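Local coordinates for Abbfa_003403 (Acinetobacter baumannii, PDB 4ZXH), which is a four-domain nonribosomal peptide synthetase that probably activates and condenses building blocks on a 4'-phosphopantetheine arm and releases the product, at residues A733-L738 with G754-L759; T476-H481 with I644-L649; E12-H17 with Q84-R89; D98-E103 with C131-Q136. All blocks are in the same frame, centred on the assembly; numbering follows the deposited sequence.

Contact 1. Residues A733-L738 with G754-L759; sequences AGLTAL and GKVGCL
A737 donates its backbone N to C758 O at 2.7 Å, a nearly straight hydrogen bond. Two residues back, L735 O receives G757 N at 3.0 Å and, more weakly, C758 N, so that one carbonyl serves two successive N-H groups where segment 754-759 turns a corner. Glycine suits that corner: with no side chain in the way, G757 CA can lie 3.4 Å from A733 O in a CA-H...O contact.

These bonds set T736 beside C758 and A737 beside L759 in parallel register. The two strands are the ends of a beta-alpha-beta crossover, strand 735-740 leading through helix 746-753 into strand 756-763, within the mixed sheet of the adenylation domain. On its other side strand 735-740 is bonded to strand 713-716, which makes it an inner strand.

The apolar contacts gather on the face that carries A737 and L759. The L735 and V756 side chains meet at a slant, L735 CD2 3.7 Å from V756 CG1, and the same V756 methyl lies 4.0 Å from A737 CB. L759 turns its CG away from its own N (chi1 -176°), which brings CD1 back to within 3.9 Å of A737 CB. A small residue fits here, because A737 has V756 and L759 beside it and W721 of helix 718-725 against it; W729 touches both L735 and V756.

On the other face the pairing is slighter and partly exposed. There T736, beta-branched and so at home in strands, has its OG1 3.9 Å from C758 CB, a loose van der Waals contact.

Contact 2. Residues T476-H481 with I644-L649; sequences TDYAQH and IINFLL
Y478 and H481 both lay their rings against L649, packing a short 3-10 turn, residues 478-480, onto the side of helix 641-655 in the adenylation domain. The segments meet by side-chain packing, while polar bonds stiffen the turn and tie both to third parties.

The ring contacts are CH-pi and come from one leucine. L649 CB stands over one face of the Y478 ring, 3.9 Å from its centroid and 18° off the normal, while T476 OG1 lies above the opposite face. With CG turned anti to its carbonyl carbon (chi1 -71°), L649 carries CD1 toward the imidazole, where it sits 4.0 Å from the H481 centroid and 22° off the normal. Leucine suits the place because its CB and its CD1 can each lie over a different ring.

Aliphatic groups of the helix continue the seam. The I645 CG2 methyl rests 3.7 Å from the backbone carbonyl Y478 O, and I645 CG1 meets H481 CB at 3.8 Å. A479, with its single methyl, lets the turn come close to the helix, its CB 4.2 Å from N646 CB.

Among the polar groups, Y478 OH bonds D653 OD2, farther along the same helix. N791 joins both sides, bonding N646 OD1 and T476 N, and N646 ND2 is taken up by A790 O. Just ahead of the 3-10 turn, T476 OG1 accepts Y478 N at 3.1 Å, an ST turn. H481 ND1 donates to D477 O at 3.2 Å, close to the imidazole plane, while Q480 N reaches the same oxygen from the opposite face of the carbonyl.

Contact 3. Residues E12-H17 with Q84-R89; sequences EVLSRH and QLIWDR
H17 and Q84 bond each other twice through their backbones, H17 N to Q84 O and Q84 N to H17 O, both at 2.8 Å. I86 uses both its backbone groups on neighbouring residues of the other strand: its N donates to S15 O at 3.1 Å and its O accepts L14 N at 2.8 Å. Beyond the strands D88 binds E12 twice. D88 N gives a nearly straight bond to E12 O at 3.0 Å, and D88 OD1 takes E12 N, also at 3.0 Å, from above the carboxylate plane. Aspartate is short enough to bend back over this backbone. D88 OD2 pairs with R89 NH1 by charge alone, well out of the guanidinium plane.

Several polar side chains find partners along or beyond the strands. S15 OG and H17 NE2 share a hydrogen bond of 2.8 Å on the face they share with I86, and H17 ND1 bonds D185 OD2. Q84 spends NE2 on A18 O and OE1 on Q23 NE2; W87 NE1 is bonded to S74 OG. R16 runs alongside L85, whose CD2 lies over one face of the guanidinium, and its NH1 makes a salt bridge with E83.

V13 CG2, anti to its carbonyl carbon, sits over the six-membered ring of W87, 3.7 Å from the centroid and 17° off the normal, and the L14 and D88 side chains cross at about a right angle.

With L14 and S15 both facing I86, this is a classic beta bulge in the outer strand of an antiparallel three-stranded sheet, 13-18, 81-87, 73-78, in the condensation domain.

Contact 4. Residues D98-E103 with C131-Q136; sequences DARHIE and CYECGQ
R100 is held between two carboxylates, D98 in line with its guanidinium edge and E133 over one face. The edge grip is side-on: NE donates to D98 OD1 at 3.2 Å and NH2 to D98 OD2 at 3.1 Å. D98 OD1 also accepts R100 N at 2.9 Å, closing an Asx turn, and its two donors come from opposite faces of the carboxylate. A bend at chi3 (-77°) folds the guanidinium back for this. The E133 carboxylate stacks on it, the planes 12° apart; the salt bridge from R100 NH2 to E133 OE1 is long at 3.9 Å and rests on charge alone. The arginine probably offsets the mutual repulsion of the two acids.

In the backbone, A99 N donates to E133 O at 2.8 Å, continuing the parallel pairing of D98 with E133. Packing is light: A99 CB lies 4.1 Å from Y132 CB, a methyl that fits between the loop and the strand, and R100 CG rests on G135 N at 3.8 Å.

The loop leads from edge strand 94-98 into helix 104-115, whose L107 touches A99 and C134, while V111 touches Y132 and D114 takes its hydroxyl, beside strand 127-135.

Overall arrangement
Contacts 3 and 4 belong to the condensation domain, their centres about 37 Å apart in different sheets; contacts 1 and 2 lie in the adenylation region, centres about 26 Å apart. No two touch or share a helix or strand. All four are partly buried; contact 2 has no exposed residue among those touching, contact 3 has three. Contact 1 joins inner strands and is held by backbone bonds and aliphatic packing. Contact 2 joins a turn to a buried helix face and relies on rings against leucine. Contacts 3 and 4 involve outer strands, where charged side chains join the backbone pairing: aspartate finishing a bulged strand pair in contact 3, an arginine between two acids in contact 4.

Contact 1. Residues A733-L738 with G754-L759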
loop_
_atom_site.group_PDB
_atom_site.type_symbol
_atom_site.label_atom_id
_atom_site.label_comp_id
_atom_site.label_asym_id
_atom_site.label_seq_id
_atom_site.Cartn_x
_atom_site.Cartn_y
_atom_site.Cartn_z
ATOM N N ALA A 733 -28.231 16.064 -18.973
ATOM C CA ALA A 733 -28.889 14.894 -18.386
ATOM C C ALA A 733 -29.596 14.045 -19.442
ATOM O O ALA A 733 -30.077 12.948 -19.147
ATOM C CB ALA A 733 -29.874 15.326 -17.297
ATOM N N GLY A 734 -29.644 14.546 -20.672
ATOM C CA GLY A 734 -30.219 13.800 -21.779
ATOM C C GLY A 734 -29.158 13.200 -22.682
ATOM O O GLY A 734 -29.473 12.547 -23.682
ATOM N N LEU A 735 -27.894 13.415 -22.326
ATOM C CA LEU A 735 -26.779 12.933 -23.139
ATOM C C LEU A 735 -26.377 11.496 -22.801
ATOM O O LEU A 735 -26.167 11.147 -21.637
ATOM C CB LEU A 735 -25.567 13.848 -22.973
ATOM C CG LEU A 735 -24.284 13.385 -23.657
ATOM C CD1 LEU A 735 -24.348 13.668 -25.145
ATOM C CD2 LEU A 735 -23.067 14.045 -23.033
ATOM N N THR A 736 -26.276 10.668 -23.831
ATOM C CA THR A 736 -25.727 9.334 -23.678
ATOM C C THR A 736 -24.245 9.344 -24.038
ATOM O O THR A 736 -23.877 9.670 -25.160
ATOM C CB THR A 736 -26.465 8.310 -24.548
ATOM O OG1 THR A 736 -27.772 8.074 -24.001
ATOM C CG2 THR A 736 -25.688 7.008 -24.585
ATOM N N ALA A 737 -23.400 8.992 -23.076
ATOM C CA ALA A 737 -21.955 9.035 -23.264
ATOM C C ALA A 737 -21.343 7.652 -23.492
ATOM O O ALA A 737 -21.786 6.644 -22.939
ATOM C CB ALA A 737 -21.297 9.701 -22.069
ATOM N N LEU A 738 -20.315 7.613 -24.322
ATOM C CA LEU A 738 -19.561 6.396 -24.511
ATOM C C LEU A 738 -18.111 6.721 -24.230
ATOM O O LEU A 738 -17.590 7.737 -24.697
ATOM C CB LEU A 738 -19.728 5.833 -25.921
ATOM C CG LEU A 738 -21.100 5.253 -26.241
ATOM C CD1 LEU A 738 -22.052 6.345 -26.699
ATOM C CD2 LEU A 738 -20.994 4.169 -27.287
ATOM N N GLY A 754 -22.303 11.974 -12.768
ATOM C CA GLY A 754 -23.054 13.138 -12.341
ATOM C C GLY A 754 -23.205 14.208 -13.405
ATOM O O GLY A 754 -23.863 15.224 -13.175
ATOM N N LYS A 755 -22.608 13.982 -14.572
ATOM C CA LYS A 755 -22.665 14.962 -15.652
ATOM C C LYS A 755 -23.466 14.491 -16.865
ATOM O O LYS A 755 -23.891 15.316 -17.678
ATOM C CB LYS A 755 -21.251 15.347 -16.092
ATOM C CG LYS A 755 -20.489 16.184 -15.070
ATOM C CD LYS A 755 -21.064 17.587 -14.935
ATOM C CE LYS A 755 -20.340 18.369 -13.844
ATOM N NZ LYS A 755 -18.896 18.556 -14.147
ATOM N N VAL A 756 -23.672 13.181 -16.990
ATOM C CA VAL A 756 -24.410 12.623 -18.128
ATOM C C VAL A 756 -25.584 11.724 -17.704
ATOM O O VAL A 756 -25.673 11.287 -16.545
ATOM C CB VAL A 756 -23.478 11.812 -19.056
ATOM C CG1 VAL A 756 -22.376 12.697 -19.611
ATOM C CG2 VAL A 756 -22.882 10.627 -18.319
ATOM N N GLY A 757 -26.469 11.440 -18.658
ATOM C CA GLY A 757 -27.674 10.669 -18.394
ATOM C C GLY A 757 -27.513 9.163 -18.505
ATOM O O GLY A 757 -28.293 8.408 -17.933
ATOM N N CYS A 758 -26.497 8.730 -19.244
ATOM C CA CYS A 758 -26.185 7.314 -19.415
ATOM C C CYS A 758 -24.714 7.163 -19.830
ATOM O O CYS A 758 -24.240 7.853 -20.736
ATOM C CB CYS A 758 -27.115 6.681 -20.455
ATOM S SG CYS A 758 -26.893 4.894 -20.739
ATOM N N LEU A 759 -23.990 6.271 -19.161
ATOM C CA LEU A 759 -22.578 6.055 -19.462
ATOM C C LEU A 759 -22.310 4.607 -19.894
ATOM O O LEU A 759 -22.647 3.668 -19.169
ATOM C CB LEU A 759 -21.724 6.411 -18.239
ATOM C CG LEU A 759 -20.199 6.336 -18.361
ATOM C CD1 LEU A 759 -19.682 7.182 -19.531
ATOM C CD2 LEU A 759 -19.548 6.773 -17.068
#

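Contact 2. Residues T476-H481 with I644-L649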
loop_
_atom_site.group_PDB
_atom_site.type_symbol
_atom_site.label_atom_id
_atom_site.label_comp_id
_atom_site.label_asym_id
_atom_site.label_seq_id
_atom_site.Cartn_x
_atom_site.Cartn_y
_atom_site.Cartn_z
ATOM N N THR A 476 -27.669 -13.789 -33.568
ATOM C CA THR A 476 -28.577 -13.095 -34.479
ATOM C C THR A 476 -28.081 -13.193 -35.923
ATOM O O THR A 476 -26.951 -13.618 -36.172
ATOM C CB THR A 476 -28.718 -11.596 -34.135
ATOM O OG1 THR A 476 -27.576 -10.889 -34.634
ATOM C CG2 THR A 476 -28.840 -11.364 -32.618
ATOM N N ASP A 477 -28.923 -12.771 -36.864
ATOM C CA ASP A 477 -28.554 -12.718 -38.279
ATOM C C ASP A 477 -28.042 -11.333 -38.714
ATOM O O ASP A 477 -28.087 -11.005 -39.896
ATOM C CB ASP A 477 -29.747 -13.119 -39.159
ATOM C CG ASP A 477 -30.900 -12.107 -39.107
ATOM O OD1 ASP A 477 -30.970 -11.303 -38.146
ATOM O OD2 ASP A 477 -31.745 -12.125 -40.039
ATOM N N TYR A 478 -27.555 -10.537 -37.762
ATOM C CA TYR A 478 -27.149 -9.163 -38.035
ATOM C C TYR A 478 -26.088 -9.057 -39.127
ATOM O O TYR A 478 -26.106 -8.133 -39.935
ATOM C CB TYR A 478 -26.612 -8.491 -36.770
ATOM C CG TYR A 478 -27.632 -8.145 -35.708
ATOM C CD1 TYR A 478 -29.000 -8.270 -35.938
ATOM C CD2 TYR A 478 -27.217 -7.670 -34.463
ATOM C CE1 TYR A 478 -29.930 -7.938 -34.941
ATOM C CE2 TYR A 478 -28.133 -7.331 -33.466
ATOM C CZ TYR A 478 -29.485 -7.467 -33.708
ATOM O OH TYR A 478 -30.380 -7.131 -32.711
ATOM N N ALA A 479 -25.153 -9.998 -39.155
ATOM C CA ALA A 479 -24.063 -9.927 -40.123
ATOM C C ALA A 479 -24.529 -10.173 -41.562
ATOM O O ALA A 479 -23.741 -10.056 -42.496
ATOM C CB ALA A 479 -22.974 -10.914 -39.752
ATOM N N GLN A 480 -25.803 -10.502 -41.744
ATOM C CA GLN A 480 -26.326 -10.787 -43.081
ATOM C C GLN A 480 -27.163 -9.628 -43.604
ATOM O O GLN A 480 -27.632 -9.650 -44.747
ATOM C CB GLN A 480 -27.155 -12.065 -43.076
ATOM C CG GLN A 480 -26.406 -13.270 -42.587
ATOM C CD GLN A 480 -27.205 -14.531 -42.774
ATOM O OE1 GLN A 480 -28.435 -14.522 -42.685
ATOM N NE2 GLN A 480 -26.516 -15.628 -43.063
ATOM N N HIS A 481 -27.342 -8.618 -42.758
ATOM C CA HIS A 481 -28.063 -7.409 -43.136
ATOM C C HIS A 481 -27.298 -6.523 -44.109
ATOM O O HIS A 481 -26.099 -6.702 -44.344
ATOM C CB HIS A 481 -28.408 -6.600 -41.896
ATOM C CG HIS A 481 -29.638 -7.070 -41.194
ATOM N ND1 HIS A 481 -29.764 -8.346 -40.689
ATOM C CD2 HIS A 481 -30.784 -6.423 -40.873
ATOM C CE1 HIS A 481 -30.944 -8.473 -40.107
ATOM N NE2 HIS A 481 -31.582 -7.321 -40.206
ATOM N N ILE A 644 -19.060 -4.935 -39.766
ATOM C CA ILE A 644 -19.509 -3.576 -39.515
ATOM C C ILE A 644 -20.991 -3.537 -39.189
ATOM O O ILE A 644 -21.388 -2.949 -38.191
ATOM C CB ILE A 644 -19.232 -2.652 -40.726
ATOM C CG1 ILE A 644 -17.736 -2.502 -40.932
ATOM C CG2 ILE A 644 -19.867 -1.257 -40.537
ATOM C CD1 ILE A 644 -17.398 -1.551 -42.009
ATOM N N ILE A 645 -21.806 -4.171 -40.022
ATOM C CA ILE A 645 -23.241 -4.075 -39.858
ATOM C C ILE A 645 -23.662 -4.847 -38.584
ATOM O O ILE A 645 -24.542 -4.406 -37.845
ATOM C CB ILE A 645 -23.991 -4.565 -41.146
ATOM C CG1 ILE A 645 -25.503 -4.392 -40.994
ATOM C CG2 ILE A 645 -23.601 -5.996 -41.555
ATOM C CD1 ILE A 645 -25.916 -2.934 -40.976
ATOM N N ASN A 646 -23.004 -5.970 -38.307
ATOM C CA ASN A 646 -23.189 -6.657 -37.037
ATOM C C ASN A 646 -22.930 -5.736 -35.852
ATOM O O ASN A 646 -23.702 -5.700 -34.898
ATOM C CB ASN A 646 -22.266 -7.866 -36.933
ATOM C CG ASN A 646 -22.427 -8.602 -35.619
ATOM O OD1 ASN A 646 -23.415 -9.296 -35.390
ATOM N ND2 ASN A 646 -21.467 -8.413 -34.728
ATOM N N PHE A 647 -21.828 -5.001 -35.919
ATOM C CA PHE A 647 -21.476 -4.056 -34.876
ATOM C C PHE A 647 -22.526 -2.962 -34.707
ATOM O O PHE A 647 -23.027 -2.740 -33.613
ATOM C CB PHE A 647 -20.117 -3.431 -35.178
ATOM C CG PHE A 647 -19.840 -2.172 -34.401
ATOM C CD1 PHE A 647 -19.564 -2.226 -33.044
ATOM C CD2 PHE A 647 -19.841 -0.937 -35.034
ATOM C CE1 PHE A 647 -19.300 -1.078 -32.337
ATOM C CE2 PHE A 647 -19.583 0.217 -34.327
ATOM C CZ PHE A 647 -19.322 0.147 -32.979
ATOM N N LEU A 648 -22.844 -2.286 -35.803
ATOM C CA LEU A 648 -23.765 -1.159 -35.793
ATOM C C LEU A 648 -25.127 -1.536 -35.245
ATOM O O LEU A 648 -25.668 -0.824 -34.395
ATOM C CB LEU A 648 -23.906 -0.581 -37.206
ATOM C CG LEU A 648 -22.658 0.209 -37.606
ATOM C CD1 LEU A 648 -22.664 0.583 -39.074
ATOM C CD2 LEU A 648 -22.556 1.441 -36.729
ATOM N N LEU A 649 -25.674 -2.653 -35.719
ATOM C CA LEU A 649 -26.980 -3.114 -35.240
ATOM C C LEU A 649 -26.941 -3.467 -33.757
ATOM O O LEU A 649 -27.875 -3.176 -33.012
ATOM C CB LEU A 649 -27.463 -4.318 -36.046
ATOM C CG LEU A 649 -27.895 -4.054 -37.489
ATOM C CD1 LEU A 649 -28.403 -5.330 -38.114
ATOM C CD2 LEU A 649 -28.959 -2.967 -37.530
#

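Contact 3. Residues E12-H17 with Q84-R89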
loop_
_atom_site.group_PDB
_atom_site.type_symbol
_atom_site.label_atom_id
_atom_site.label_comp_id
_atom_site.label_asym_id
_atom_site.label_seq_id
_atom_site.Cartn_x
_atom_site.Cartn_y
_atom_site.Cartn_z
ATOM N N GLU A 12 -2.816 -6.829 44.571
ATOM C CA GLU A 12 -1.400 -6.487 44.597
ATOM C C GLU A 12 -0.636 -7.399 43.627
ATOM O O GLU A 12 -1.093 -8.483 43.287
ATOM C CB GLU A 12 -0.827 -6.622 46.015
ATOM C CG GLU A 12 -1.381 -5.649 47.082
ATOM C CD GLU A 12 -1.143 -4.162 46.769
ATOM O OE1 GLU A 12 -0.051 -3.810 46.264
ATOM O OE2 GLU A 12 -2.045 -3.338 47.047
ATOM N N VAL A 13 0.533 -6.963 43.184
ATOM C CA VAL A 13 1.374 -7.772 42.311
ATOM C C VAL A 13 2.181 -8.788 43.119
ATOM O O VAL A 13 2.889 -8.422 44.060
ATOM C CB VAL A 13 2.335 -6.872 41.480
ATOM C CG1 VAL A 13 3.274 -7.704 40.632
ATOM C CG2 VAL A 13 1.542 -5.928 40.600
ATOM N N LEU A 14 2.069 -10.064 42.765
ATOM C CA LEU A 14 2.833 -11.108 43.448
ATOM C C LEU A 14 4.268 -11.212 42.934
ATOM O O LEU A 14 5.206 -11.246 43.727
ATOM C CB LEU A 14 2.150 -12.471 43.313
ATOM C CG LEU A 14 0.987 -12.795 44.246
ATOM C CD1 LEU A 14 0.458 -14.188 43.945
ATOM C CD2 LEU A 14 1.444 -12.702 45.666
ATOM N N SER A 15 4.434 -11.284 41.613
ATOM C CA SER A 15 5.769 -11.358 41.016
ATOM C C SER A 15 5.821 -10.810 39.578
ATOM O O SER A 15 4.800 -10.729 38.894
ATOM C CB SER A 15 6.285 -12.803 41.037
ATOM O OG SER A 15 5.410 -13.683 40.354
ATOM N N ARG A 16 7.031 -10.448 39.139
ATOM C CA ARG A 16 7.281 -9.898 37.799
ATOM C C ARG A 16 8.125 -10.832 36.939
ATOM O O ARG A 16 9.169 -11.294 37.372
ATOM C CB ARG A 16 7.983 -8.544 37.908
ATOM C CG ARG A 16 7.222 -7.531 38.756
ATOM C CD ARG A 16 7.733 -6.097 38.593
ATOM N NE ARG A 16 6.748 -5.163 39.134
ATOM C CZ ARG A 16 5.917 -4.443 38.389
ATOM N NH1 ARG A 16 5.990 -4.528 37.071
ATOM N NH2 ARG A 16 5.029 -3.624 38.958
ATOM N N HIS A 17 7.688 -11.102 35.714
ATOM C CA HIS A 17 8.469 -11.953 34.822
ATOM C C HIS A 17 8.584 -11.401 33.401
ATOM O O HIS A 17 7.941 -10.407 33.042
ATOM C CB HIS A 17 7.858 -13.344 34.786
ATOM C CG HIS A 17 7.581 -13.894 36.144
ATOM N ND1 HIS A 17 8.563 -14.453 36.933
ATOM C CD2 HIS A 17 6.446 -13.916 36.881
ATOM C CE1 HIS A 17 8.037 -14.824 38.087
ATOM N NE2 HIS A 17 6.753 -14.512 38.081
ATOM N N GLN A 84 5.341 -9.863 32.234
ATOM C CA GLN A 84 4.152 -10.570 32.733
ATOM C C GLN A 84 4.064 -10.363 34.228
ATOM O O GLN A 84 5.019 -10.654 34.957
ATOM C CB GLN A 84 4.222 -12.074 32.468
ATOM C CG GLN A 84 3.982 -12.495 31.062
ATOM C CD GLN A 84 4.048 -13.998 30.903
ATOM O OE1 GLN A 84 3.070 -14.628 30.520
ATOM N NE2 GLN A 84 5.212 -14.579 31.182
ATOM N N LEU A 85 2.928 -9.880 34.704
ATOM C CA LEU A 85 2.725 -9.783 36.143
ATOM C C LEU A 85 1.713 -10.841 36.608
ATOM O O LEU A 85 0.640 -10.989 36.011
ATOM C CB LEU A 85 2.239 -8.388 36.520
ATOM C CG LEU A 85 2.978 -7.144 36.024
ATOM C CD1 LEU A 85 2.376 -5.900 36.659
ATOM C CD2 LEU A 85 4.484 -7.220 36.291
ATOM N N ILE A 86 2.055 -11.582 37.659
ATOM C CA ILE A 86 1.074 -12.431 38.330
ATOM C C ILE A 86 0.437 -11.679 39.498
ATOM O O ILE A 86 1.079 -11.438 40.512
ATOM C CB ILE A 86 1.691 -13.743 38.850
ATOM C CG1 ILE A 86 2.140 -14.640 37.689
ATOM C CG2 ILE A 86 0.671 -14.493 39.675
ATOM C CD1 ILE A 86 3.045 -15.776 38.113
ATOM N N TRP A 87 -0.823 -11.287 39.336
ATOM C CA TRP A 87 -1.575 -10.623 40.395
ATOM C C TRP A 87 -2.059 -11.634 41.427
ATOM O O TRP A 87 -2.402 -12.752 41.072
ATOM C CB TRP A 87 -2.768 -9.876 39.805
ATOM C CG TRP A 87 -2.375 -8.775 38.898
ATOM C CD1 TRP A 87 -2.136 -8.861 37.559
ATOM C CD2 TRP A 87 -2.160 -7.409 39.259
ATOM N NE1 TRP A 87 -1.789 -7.624 37.061
ATOM C CE2 TRP A 87 -1.793 -6.719 38.089
ATOM C CE3 TRP A 87 -2.247 -6.700 40.459
ATOM C CZ2 TRP A 87 -1.518 -5.357 38.082
ATOM C CZ3 TRP A 87 -1.964 -5.348 40.451
ATOM C CH2 TRP A 87 -1.605 -4.690 39.270
ATOM N N ASP A 88 -2.103 -11.252 42.698
ATOM C CA ASP A 88 -2.582 -12.173 43.728
ATOM C C ASP A 88 -4.050 -12.527 43.498
ATOM O O ASP A 88 -4.514 -13.597 43.898
ATOM C CB ASP A 88 -2.397 -11.579 45.130
ATOM C CG ASP A 88 -3.249 -10.341 45.366
ATOM O OD1 ASP A 88 -3.673 -9.688 44.382
ATOM O OD2 ASP A 88 -3.484 -10.008 46.550
ATOM N N ARG A 89 -4.777 -11.620 42.852
ATOM C CA ARG A 89 -6.185 -11.849 42.552
ATOM C C ARG A 89 -6.691 -10.911 41.466
ATOM O O ARG A 89 -6.204 -9.802 41.312
ATOM C CB ARG A 89 -7.029 -11.692 43.811
ATOM C CG ARG A 89 -7.126 -10.272 44.278
ATOM C CD ARG A 89 -7.938 -10.181 45.544
ATOM N NE ARG A 89 -7.345 -10.897 46.680
ATOM C CZ ARG A 89 -6.525 -10.347 47.579
ATOM N NH1 ARG A 89 -6.165 -9.068 47.465
ATOM N NH2 ARG A 89 -6.046 -11.080 48.590
#

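Contact 4. Residues D98-E103 with C131-Q136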
loop_
_atom_site.group_PDB
_atom_site.type_symbol
_atom_site.label_atom_id
_atom_site.label_comp_id
_atom_site.label_asym_id
_atom_site.label_seq_id
_atom_site.Cartn_x
_atom_site.Cartn_y
_atom_site.Cartn_z
ATOM N N ASP A 98 -29.680 -11.480 28.892
ATOM C CA ASP A 98 -30.918 -12.221 28.641
ATOM C C ASP A 98 -31.060 -12.422 27.124
ATOM O O ASP A 98 -31.092 -11.457 26.376
ATOM C CB ASP A 98 -32.132 -11.468 29.234
ATOM C CG ASP A 98 -33.451 -12.260 29.132
ATOM O OD1 ASP A 98 -33.499 -13.284 28.423
ATOM O OD2 ASP A 98 -34.459 -11.859 29.768
ATOM N N ALA A 99 -31.129 -13.665 26.656
ATOM C CA ALA A 99 -31.325 -13.902 25.225
ATOM C C ALA A 99 -32.619 -14.658 24.932
ATOM O O ALA A 99 -32.797 -15.191 23.841
ATOM C CB ALA A 99 -30.151 -14.651 24.642
ATOM N N ARG A 100 -33.530 -14.689 25.894
ATOM C CA ARG A 100 -34.792 -15.384 25.694
ATOM C C ARG A 100 -35.613 -14.833 24.522
ATOM O O ARG A 100 -36.418 -15.553 23.938
ATOM C CB ARG A 100 -35.614 -15.345 26.983
ATOM C CG ARG A 100 -35.074 -16.296 28.046
ATOM C CD ARG A 100 -35.847 -16.210 29.333
ATOM N NE ARG A 100 -35.514 -15.025 30.114
ATOM C CZ ARG A 100 -35.991 -14.789 31.332
ATOM N NH1 ARG A 100 -36.820 -15.660 31.893
ATOM N NH2 ARG A 100 -35.643 -13.689 31.990
ATOM N N HIS A 101 -35.374 -13.578 24.153
ATOM C CA HIS A 101 -36.193 -12.906 23.144
ATOM C C HIS A 101 -35.543 -12.874 21.758
ATOM O O HIS A 101 -36.071 -12.257 20.847
ATOM C CB HIS A 101 -36.522 -11.485 23.623
ATOM C CG HIS A 101 -37.208 -11.457 24.961
ATOM N ND1 HIS A 101 -38.552 -11.736 25.122
ATOM C CD2 HIS A 101 -36.719 -11.248 26.210
ATOM C CE1 HIS A 101 -38.864 -11.671 26.405
ATOM N NE2 HIS A 101 -37.770 -11.381 27.087
ATOM N N ILE A 102 -34.433 -13.591 21.597
ATOM C CA ILE A 102 -33.604 -13.530 20.389
ATOM C C ILE A 102 -33.658 -14.806 19.538
ATOM O O ILE A 102 -33.498 -15.897 20.058
ATOM C CB ILE A 102 -32.137 -13.248 20.786
ATOM C CG1 ILE A 102 -32.020 -11.836 21.359
ATOM C CG2 ILE A 102 -31.188 -13.448 19.623
ATOM C CD1 ILE A 102 -30.652 -11.520 21.912
ATOM N N GLU A 103 -33.871 -14.667 18.230
ATOM C CA GLU A 103 -33.871 -15.819 17.320
ATOM C C GLU A 103 -32.470 -16.439 17.200
ATOM O O GLU A 103 -31.469 -15.750 17.380
ATOM C CB GLU A 103 -34.390 -15.412 15.929
ATOM C CG GLU A 103 -35.902 -15.206 15.846
ATOM N N CYS A 131 -22.143 -15.017 29.182
ATOM C CA CYS A 131 -23.279 -15.920 29.412
ATOM C C CYS A 131 -24.599 -15.387 28.878
ATOM O O CYS A 131 -24.867 -14.196 28.941
ATOM C CB CYS A 131 -23.452 -16.211 30.898
ATOM S SG CYS A 131 -21.949 -16.708 31.694
ATOM N N TYR A 132 -25.435 -16.288 28.378
ATOM C CA TYR A 132 -26.714 -15.916 27.817
ATOM C C TYR A 132 -27.778 -16.893 28.252
ATOM O O TYR A 132 -27.632 -18.098 28.067
ATOM C CB TYR A 132 -26.640 -15.892 26.304
ATOM C CG TYR A 132 -25.506 -15.071 25.758
ATOM C CD1 TYR A 132 -25.690 -13.742 25.383
ATOM C CD2 TYR A 132 -24.254 -15.630 25.590
ATOM C CE1 TYR A 132 -24.647 -12.996 24.871
ATOM C CE2 TYR A 132 -23.209 -14.897 25.077
ATOM C CZ TYR A 132 -23.408 -13.593 24.722
ATOM O OH TYR A 132 -22.351 -12.891 24.227
ATOM N N GLU A 133 -28.857 -16.375 28.824
ATOM C CA GLU A 133 -30.004 -17.188 29.187
ATOM C C GLU A 133 -30.917 -17.369 27.962
ATOM O O GLU A 133 -31.339 -16.390 27.355
ATOM C CB GLU A 133 -30.753 -16.539 30.360
ATOM C CG GLU A 133 -31.953 -17.337 30.899
ATOM C CD GLU A 133 -32.577 -16.705 32.145
ATOM O OE1 GLU A 133 -32.236 -15.544 32.472
ATOM O OE2 GLU A 133 -33.419 -17.373 32.790
ATOM N N CYS A 134 -31.223 -18.616 27.608
ATOM C CA CYS A 134 -32.045 -18.914 26.425
ATOM C C CYS A 134 -33.439 -19.435 26.737
ATOM O O CYS A 134 -34.281 -19.549 25.842
ATOM C CB CYS A 134 -31.343 -19.944 25.555
ATOM S SG CYS A 134 -29.725 -19.423 25.100
ATOM N N GLY A 135 -33.663 -19.777 28.001
ATOM C CA GLY A 135 -34.916 -20.364 28.448
ATOM C C GLY A 135 -34.680 -20.865 29.853
ATOM O O GLY A 135 -33.586 -20.667 30.384
ATOM N N GLN A 136 -35.661 -21.515 30.474
ATOM C CA GLN A 136 -35.426 -21.907 31.851
ATOM C C GLN A 136 -34.360 -22.998 31.916
ATOM O O GLN A 136 -34.460 -24.034 31.257
ATOM C CB GLN A 136 -36.695 -22.367 32.553
ATOM C CG GLN A 136 -36.467 -22.434 34.061
ATOM C CD GLN A 136 -37.636 -23.015 34.832
ATOM O OE1 GLN A 136 -38.607 -23.509 34.248
ATOM N NE2 GLN A 136 -37.542 -22.970 36.161
#